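Local coordinates for holo-[acyl-carrier-protein] synthase (Thermotoga maritima, PDB 5XUM), which belongs to the 4'-phosphopantetheinyl transferase superfamily, as an AcpS-type enzyme whose assembly holds three copies of the chain, at residues Asp8-Glu13 with Phe41-Phe46; Tyr90-Leu95 with Tyr162-Ile167; Phe65-Phe70 with Val81-Gly86. One frame throughout, in Å; residues are numbered along the deposited sequence.

Interaction 1 of 3, residues Asp8-Glu13 with Phe41-Phe46; sequences DVLEVE and FIAGRF
Strand residues 8-11 run nearly antiparallel to helix residues 41-46, at 154° with the axes 9.0 Å apart, and the backbones come nearest at Val12 and Ala43, whose CA atoms are 5.5 Å apart. No hydrogen bond joins the two segments; apolar side chains make the contact. Leu10 is central. Its CG sits between the backbone N and the carbonyl carbon (chi1 51°), which sends both methyl branches at the helix. Leu10 CD1 meets Ala43 CB at 3.5 Å. Leu10 CD2 reaches Phe46 CD1 at 3.8 Å, and the two side chains cross at about a right angle. Val12 covers Ala43 from another direction, with CG2 3.9 Å from Ala43 CB. The small Ala43 thus receives two branched side chains. Asp8 only skirts the helix backbone here. Its OD2 forms a salt bridge with Lys54, further along the same helix, and hydrogen bonds with Ser96 of the second subunit and a bound glycerol. Backbone bonds to Ala101 and Ala103 tie the strand to strand 100-108. The contact is typical of helix-on-sheet packing, with helix 38-56 lying on an antiparallel sheet beside a subunit boundary.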
# COMPACT_ATOMS: atom_id res chain seq x y z
N ASP A 8 -10.00 -4.30 -6.58
CA ASP A 8 -11.17 -4.78 -7.32
C ASP A 8 -10.91 -6.13 -7.97
O ASP A 8 -9.85 -6.35 -8.55
CB ASP A 8 -11.63 -3.78 -8.38
CG ASP A 8 -13.07 -4.02 -8.82
OD1 ASP A 8 -13.31 -4.20 -10.04
OD2 ASP A 8 -13.97 -4.03 -7.95
N VAL A 9 -11.89 -7.03 -7.87
CA VAL A 9 -11.82 -8.34 -8.50
C VAL A 9 -13.03 -8.54 -9.43
O VAL A 9 -14.16 -8.23 -9.06
CB VAL A 9 -11.70 -9.48 -7.44
CG1 VAL A 9 -12.93 -9.56 -6.54
CG2 VAL A 9 -11.43 -10.83 -8.10
N LEU A 10 -12.78 -9.04 -10.64
CA LEU A 10 -13.87 -9.37 -11.56
C LEU A 10 -13.52 -10.53 -12.48
O LEU A 10 -12.37 -10.68 -12.90
CB LEU A 10 -14.33 -8.14 -12.36
CG LEU A 10 -13.34 -7.25 -13.10
CD1 LEU A 10 -12.94 -7.88 -14.43
CD2 LEU A 10 -13.95 -5.88 -13.35
N GLU A 11 -14.53 -11.35 -12.77
CA GLU A 11 -14.38 -12.47 -13.70
C GLU A 11 -14.37 -11.91 -15.12
O GLU A 11 -15.34 -11.29 -15.55
CB GLU A 11 -15.51 -13.48 -13.51
CG GLU A 11 -15.23 -14.86 -14.11
CD GLU A 11 -16.14 -15.95 -13.57
OE1 GLU A 11 -17.21 -15.63 -13.00
OE2 GLU A 11 -15.79 -17.14 -13.72
N VAL A 12 -13.26 -12.13 -15.82
CA VAL A 12 -13.05 -11.59 -17.17
C VAL A 12 -14.16 -12.01 -18.13
O VAL A 12 -14.71 -11.16 -18.85
CB VAL A 12 -11.66 -12.00 -17.74
CG1 VAL A 12 -11.55 -11.66 -19.22
CG2 VAL A 12 -10.54 -11.33 -16.95
N GLU A 13 -14.50 -13.30 -18.13
CA GLU A 13 -15.48 -13.87 -19.06
C GLU A 13 -16.86 -13.22 -18.99
O GLU A 13 -17.57 -13.16 -20.00
CB GLU A 13 -15.61 -15.39 -18.83
CG GLU A 13 -16.16 -16.15 -20.03
CD GLU A 13 -16.50 -17.59 -19.70
OE1 GLU A 13 -15.99 -18.50 -20.40
OE2 GLU A 13 -17.28 -17.83 -18.75
N PHE A 41 -8.48 -6.70 -21.77
CA PHE A 41 -8.15 -5.28 -21.68
C PHE A 41 -9.29 -4.50 -21.03
O PHE A 41 -9.05 -3.69 -20.13
CB PHE A 41 -7.82 -4.70 -23.05
CG PHE A 41 -7.38 -3.26 -23.01
CD1 PHE A 41 -6.07 -2.92 -22.70
CD2 PHE A 41 -8.29 -2.23 -23.26
CE1 PHE A 41 -5.67 -1.59 -22.65
CE2 PHE A 41 -7.90 -0.90 -23.21
CZ PHE A 41 -6.58 -0.58 -22.91
N ILE A 42 -10.51 -4.76 -21.48
CA ILE A 42 -11.70 -4.09 -20.97
C ILE A 42 -11.94 -4.44 -19.51
O ILE A 42 -12.21 -3.56 -18.69
CB ILE A 42 -12.96 -4.45 -21.80
CG1 ILE A 42 -12.79 -4.01 -23.26
CG2 ILE A 42 -14.22 -3.85 -21.19
CD1 ILE A 42 -12.36 -2.56 -23.44
N ALA A 43 -11.83 -5.73 -19.19
CA ALA A 43 -11.97 -6.21 -17.82
C ALA A 43 -10.95 -5.54 -16.90
O ALA A 43 -11.29 -5.10 -15.80
CB ALA A 43 -11.84 -7.73 -17.79
N GLY A 44 -9.70 -5.47 -17.36
CA GLY A 44 -8.62 -4.84 -16.60
C GLY A 44 -8.83 -3.36 -16.34
O GLY A 44 -8.59 -2.88 -15.23
N ARG A 45 -9.28 -2.63 -17.36
CA ARG A 45 -9.55 -1.20 -17.24
C ARG A 45 -10.75 -0.90 -16.35
O ARG A 45 -10.75 0.08 -15.61
CB ARG A 45 -9.71 -0.54 -18.61
CG ARG A 45 -8.47 0.21 -19.09
CD ARG A 45 -7.24 -0.69 -19.13
NE ARG A 45 -6.01 0.05 -19.36
CZ ARG A 45 -4.79 -0.48 -19.28
NH1 ARG A 45 -4.64 -1.76 -18.96
NH2 ARG A 45 -3.73 0.27 -19.50
N PHE A 46 -11.77 -1.76 -16.41
CA PHE A 46 -12.92 -1.66 -15.52
C PHE A 46 -12.48 -1.84 -14.07
O PHE A 46 -12.88 -1.07 -13.19
CB PHE A 46 -14.00 -2.68 -15.88
CG PHE A 46 -15.36 -2.33 -15.36
CD1 PHE A 46 -15.75 -2.67 -14.07
CD2 PHE A 46 -16.27 -1.64 -16.16
CE1 PHE A 46 -17.01 -2.34 -13.58
CE2 PHE A 46 -17.53 -1.31 -15.69
CZ PHE A 46 -17.90 -1.66 -14.40

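Interaction 2 of 3, residues Tyr90-Leu95 with Tyr162-Ile167; sequences YAHVSL and YGNILI
Asn164 reaches across to Ala91 and grips both polar backbone atoms of that residue with one side-chain amide. Ala91 N donates to Asn164 OD1 at 2.9 Å, nearly straight at 163°, in the carbonyl plane and on a lone pair. Asn164 ND2 returns a bond to Ala91 O at 3.1 Å, but it approaches from above that carbonyl plane. The Asn164 CG lies between its backbone N and carbonyl carbon (chi1 77°), which brings the amide to the strand, and the two bonds fix the rotation of that amide.

The tight part lies beside this amide. The Tyr90 ring lays one face against the turn, with Asn164 N 3.8 Å above its plane and over its centre. The ring and amide planes are 34° apart. Gly163 has no side chain, and its CA comes within 3.6 Å of Tyr90 CE2. Ile165 packs beside Ala91, with Ile165 CD1 3.7 Å from Ala91 CB. A type II' turn from Tyr162 to Ile165, closed by a bond from Ile165 N to Tyr162 O, presents these groups.

The looser side begins at His92, which merely comes near ND2 of Asn164 and has its hydrogen bond with Glu108. Asn164 itself is partly open to solvent.

Tyr90 and His92 pair through their backbones with strand 100-108, so Asn164 occupies the other edge of strand 90-97. Ile165 also rests on Leu79 and Val81 of strand 76-81, while Tyr162 packs on helix 145-154.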
# COMPACT_ATOMS: atom_id res chain seq x y z
N TYR A 90 0.76 11.00 -6.28
CA TYR A 90 1.22 9.69 -6.72
C TYR A 90 0.08 8.68 -6.72
O TYR A 90 -0.68 8.57 -5.75
CB TYR A 90 2.41 9.20 -5.88
CG TYR A 90 3.72 9.77 -6.35
CD1 TYR A 90 4.56 9.04 -7.19
CD2 TYR A 90 4.12 11.05 -5.98
CE1 TYR A 90 5.76 9.56 -7.63
CE2 TYR A 90 5.32 11.59 -6.41
CZ TYR A 90 6.14 10.84 -7.24
OH TYR A 90 7.33 11.37 -7.68
N ALA A 91 -0.03 7.95 -7.82
CA ALA A 91 -0.94 6.82 -7.92
C ALA A 91 -0.10 5.60 -8.27
O ALA A 91 0.44 5.50 -9.37
CB ALA A 91 -2.01 7.06 -8.97
N HIS A 92 0.02 4.69 -7.31
CA HIS A 92 0.73 3.45 -7.51
C HIS A 92 -0.27 2.40 -7.85
O HIS A 92 -1.15 2.07 -7.04
CB HIS A 92 1.53 3.10 -6.26
CG HIS A 92 2.51 4.17 -5.85
ND1 HIS A 92 3.69 4.36 -6.47
CD2 HIS A 92 2.44 5.14 -4.84
CE1 HIS A 92 4.34 5.39 -5.89
NE2 HIS A 92 3.57 5.86 -4.89
N VAL A 93 -0.18 1.88 -9.07
CA VAL A 93 -1.20 0.98 -9.59
C VAL A 93 -0.60 -0.34 -10.09
O VAL A 93 0.56 -0.39 -10.52
CB VAL A 93 -2.08 1.64 -10.69
CG1 VAL A 93 -2.65 2.98 -10.21
CG2 VAL A 93 -1.31 1.84 -11.99
N SER A 94 -1.38 -1.40 -9.99
CA SER A 94 -0.99 -2.70 -10.51
C SER A 94 -2.22 -3.47 -10.96
O SER A 94 -3.31 -3.31 -10.40
CB SER A 94 -0.21 -3.51 -9.48
OG SER A 94 0.38 -4.66 -10.07
N LEU A 95 -2.04 -4.31 -11.98
CA LEU A 95 -3.10 -5.12 -12.54
C LEU A 95 -2.58 -6.51 -12.89
O LEU A 95 -1.49 -6.65 -13.45
CB LEU A 95 -3.69 -4.46 -13.80
CG LEU A 95 -4.65 -5.28 -14.67
CD1 LEU A 95 -6.02 -5.43 -14.00
CD2 LEU A 95 -4.78 -4.67 -16.05
N TYR A 162 3.47 16.52 -12.34
CA TYR A 162 2.72 16.42 -11.09
C TYR A 162 2.87 15.00 -10.55
O TYR A 162 2.05 14.13 -10.84
CB TYR A 162 1.25 16.75 -11.35
CG TYR A 162 0.45 17.10 -10.11
CD1 TYR A 162 0.30 18.43 -9.71
CD2 TYR A 162 -0.17 16.10 -9.35
CE1 TYR A 162 -0.44 18.75 -8.58
CE2 TYR A 162 -0.91 16.42 -8.22
CZ TYR A 162 -1.04 17.75 -7.84
OH TYR A 162 -1.77 18.07 -6.73
N GLY A 163 3.93 14.77 -9.77
CA GLY A 163 4.24 13.44 -9.25
C GLY A 163 4.41 12.43 -10.38
O GLY A 163 5.21 12.65 -11.28
N ASN A 164 3.66 11.33 -10.33
CA ASN A 164 3.64 10.35 -11.43
C ASN A 164 2.29 10.30 -12.16
O ASN A 164 2.01 9.37 -12.92
CB ASN A 164 4.07 8.96 -10.94
CG ASN A 164 2.98 8.23 -10.17
OD1 ASN A 164 1.98 8.82 -9.76
ND2 ASN A 164 3.16 6.92 -9.98
N ILE A 165 1.46 11.31 -11.91
CA ILE A 165 0.13 11.43 -12.51
C ILE A 165 0.24 12.09 -13.89
O ILE A 165 0.98 13.06 -14.05
CB ILE A 165 -0.81 12.31 -11.65
CG1 ILE A 165 -0.68 12.00 -10.16
CG2 ILE A 165 -2.26 12.19 -12.11
CD1 ILE A 165 -1.17 10.63 -9.74
N LEU A 166 -0.49 11.56 -14.86
CA LEU A 166 -0.62 12.22 -16.17
C LEU A 166 -1.88 13.08 -16.18
O LEU A 166 -2.93 12.67 -15.67
CB LEU A 166 -0.67 11.19 -17.31
CG LEU A 166 0.52 10.25 -17.50
CD1 LEU A 166 0.19 9.22 -18.58
CD2 LEU A 166 1.81 10.99 -17.85
N ILE A 167 -1.77 14.27 -16.75
CA ILE A 167 -2.87 15.25 -16.75
C ILE A 167 -3.37 15.51 -18.17
O ILE A 167 -2.60 15.92 -19.04
CB ILE A 167 -2.43 16.57 -16.08
CG1 ILE A 167 -2.03 16.32 -14.63
CG2 ILE A 167 -3.53 17.62 -16.15
CD1 ILE A 167 -0.87 17.17 -14.17

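Interaction 3 of 3, residues Phe65-Phe70 with Val81-Gly86; sequences FTDVEF and VHKDFG
His82 is tied to the other segment at two points. His82 N donates to Asp67 O at 3.0 Å. In the ring, His82 NE2 donates to Glu69 OE1 at 2.7 Å, with an N-H...O angle of 156°. The carboxylate oxygen lies near the ring plane, at its edge, and is met on its anti side, somewhat out of the carboxylate plane; the carboxylate and ring planes are 42° apart. Glu69 can span this distance because its chain is extended beyond CG.

Lys83 continues the grip with a salt bridge from NZ to Asp67 OD2 at 3.0 Å. The ammonium comes from above the carboxylate plane, brought there by a bend in the lysine chain at chi3 (-87°). Phe85 supplies the apolar part. Phe85 CZ touches Val68 CG2 at 3.5 Å and CB of Asp67 at 3.7 Å, the latter at the ring edge. Val68 and Val81 form an antiparallel non-hydrogen-bonded pair, CA atoms 5.0 Å apart, with both side chains on one face of the sheet.

A second shell holds these groups. Asp67 OD2 also accepts a bond from Ser64 N, so this one oxygen holds two donors. The second oxygen of Glu69, OE2, accepts from Glu28 N. His63 meets the Phe85 ring edge-to-face, and Phe52 and Phe53 of helix 38-56 pack on Val68.

The contact forms the open end of the beta hairpin of strands 68-73 and 76-81, secured by a backbone bond and side-chain bonds around the last bridge.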
# COMPACT_ATOMS: atom_id res chain seq x y z
N PHE A 65 -16.45 7.10 -15.47
CA PHE A 65 -15.33 6.18 -15.73
C PHE A 65 -14.39 6.67 -16.84
O PHE A 65 -13.22 6.29 -16.88
CB PHE A 65 -15.85 4.77 -16.04
CG PHE A 65 -15.93 3.87 -14.83
CD1 PHE A 65 -15.72 2.50 -14.96
CD2 PHE A 65 -16.20 4.39 -13.56
CE1 PHE A 65 -15.79 1.67 -13.85
CE2 PHE A 65 -16.26 3.56 -12.45
CZ PHE A 65 -16.05 2.19 -12.60
N THR A 66 -14.91 7.53 -17.72
CA THR A 66 -14.11 8.15 -18.78
C THR A 66 -13.22 9.30 -18.27
O THR A 66 -12.28 9.71 -18.95
CB THR A 66 -14.99 8.66 -19.94
OG1 THR A 66 -16.02 9.52 -19.43
CG2 THR A 66 -15.64 7.50 -20.68
N ASP A 67 -13.53 9.81 -17.08
CA ASP A 67 -12.73 10.86 -16.43
C ASP A 67 -11.38 10.35 -15.93
O ASP A 67 -10.49 11.14 -15.60
CB ASP A 67 -13.50 11.48 -15.26
CG ASP A 67 -14.72 12.26 -15.71
OD1 ASP A 67 -14.70 12.83 -16.82
OD2 ASP A 67 -15.70 12.32 -14.94
N VAL A 68 -11.24 9.02 -15.88
CA VAL A 68 -10.02 8.38 -15.40
C VAL A 68 -9.51 7.41 -16.47
O VAL A 68 -10.23 6.49 -16.86
CB VAL A 68 -10.26 7.62 -14.09
CG1 VAL A 68 -8.95 7.10 -13.52
CG2 VAL A 68 -10.95 8.50 -13.07
N GLU A 69 -8.29 7.62 -16.93
CA GLU A 69 -7.69 6.74 -17.93
C GLU A 69 -6.49 6.00 -17.38
O GLU A 69 -5.74 6.54 -16.56
CB GLU A 69 -7.29 7.53 -19.18
CG GLU A 69 -8.44 7.84 -20.11
CD GLU A 69 -7.96 8.32 -21.47
OE1 GLU A 69 -7.39 9.43 -21.55
OE2 GLU A 69 -8.16 7.59 -22.46
N PHE A 70 -6.32 4.76 -17.82
CA PHE A 70 -5.13 3.99 -17.51
C PHE A 70 -4.41 3.64 -18.80
O PHE A 70 -4.82 2.75 -19.55
CB PHE A 70 -5.47 2.76 -16.68
CG PHE A 70 -5.93 3.08 -15.28
CD1 PHE A 70 -5.02 3.15 -14.24
CD2 PHE A 70 -7.27 3.33 -15.02
CE1 PHE A 70 -5.44 3.45 -12.95
CE2 PHE A 70 -7.70 3.64 -13.74
CZ PHE A 70 -6.78 3.70 -12.70
N VAL A 81 -5.56 11.52 -15.33
CA VAL A 81 -6.78 12.18 -14.85
C VAL A 81 -7.22 13.29 -15.81
O VAL A 81 -6.39 14.00 -16.39
CB VAL A 81 -6.62 12.71 -13.40
CG1 VAL A 81 -6.39 11.56 -12.43
CG2 VAL A 81 -5.50 13.74 -13.30
N HIS A 82 -8.54 13.42 -15.98
CA HIS A 82 -9.12 14.48 -16.80
C HIS A 82 -9.97 15.39 -15.96
O HIS A 82 -10.69 16.25 -16.46
CB HIS A 82 -9.94 13.89 -17.94
CG HIS A 82 -9.12 13.11 -18.94
ND1 HIS A 82 -8.51 13.70 -19.98
CD2 HIS A 82 -8.82 11.76 -19.02
CE1 HIS A 82 -7.85 12.77 -20.70
NE2 HIS A 82 -8.04 11.58 -20.11
N LYS A 83 -9.87 15.20 -14.64
CA LYS A 83 -10.63 15.96 -13.66
C LYS A 83 -9.82 16.01 -12.36
O LYS A 83 -8.88 15.24 -12.19
CB LYS A 83 -11.98 15.28 -13.42
CG LYS A 83 -13.08 16.20 -12.92
CD LYS A 83 -14.44 15.51 -12.90
CE LYS A 83 -15.16 15.64 -14.24
NZ LYS A 83 -16.56 15.12 -14.16
N ASP A 84 -10.17 16.93 -11.47
CA ASP A 84 -9.58 16.97 -10.14
C ASP A 84 -10.32 16.03 -9.19
O ASP A 84 -11.52 16.20 -8.96
CB ASP A 84 -9.57 18.40 -9.58
CG ASP A 84 -8.45 19.26 -10.17
OD1 ASP A 84 -7.43 18.69 -10.62
OD2 ASP A 84 -8.58 20.50 -10.16
N PHE A 85 -9.60 15.05 -8.67
CA PHE A 85 -10.17 14.07 -7.74
C PHE A 85 -9.64 14.25 -6.31
O PHE A 85 -10.24 13.74 -5.36
CB PHE A 85 -9.90 12.64 -8.22
CG PHE A 85 -10.51 12.32 -9.56
CD1 PHE A 85 -11.87 12.03 -9.67
CD2 PHE A 85 -9.73 12.30 -10.71
CE1 PHE A 85 -12.43 11.73 -10.91
CE2 PHE A 85 -10.28 12.00 -11.94
CZ PHE A 85 -11.64 11.72 -12.04
N GLY A 86 -8.52 14.96 -6.18
CA GLY A 86 -7.89 15.20 -4.88
C GLY A 86 -6.51 15.80 -5.05
O GLY A 86 -6.12 16.18 -6.16

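Along the chain, interaction 1 closes first, interaction 3 follows and interaction 2 comes last. Interactions 2 and 3 are neighbours, with centres about 11 Å apart. Centre to centre, interaction 1 lies about 20 Å from interaction 2 and about 18 Å from interaction 3. Strands 2-11 and 90-97 flank strand 100-108 in one antiparallel sheet, which interactions 1 and 2 both reach. Helix 38-56 leads on to strand 68-73, and a probable hydrogen bond from Arg45 NH2 to Phe70 O connects interactions 1 and 3. Leu166 O and Val81 N probably bond likewise between interactions 2 and 3. Thus 162-167 joins the mixed sheet through strand 166-167 and the antiparallel sheet's edge through side chains.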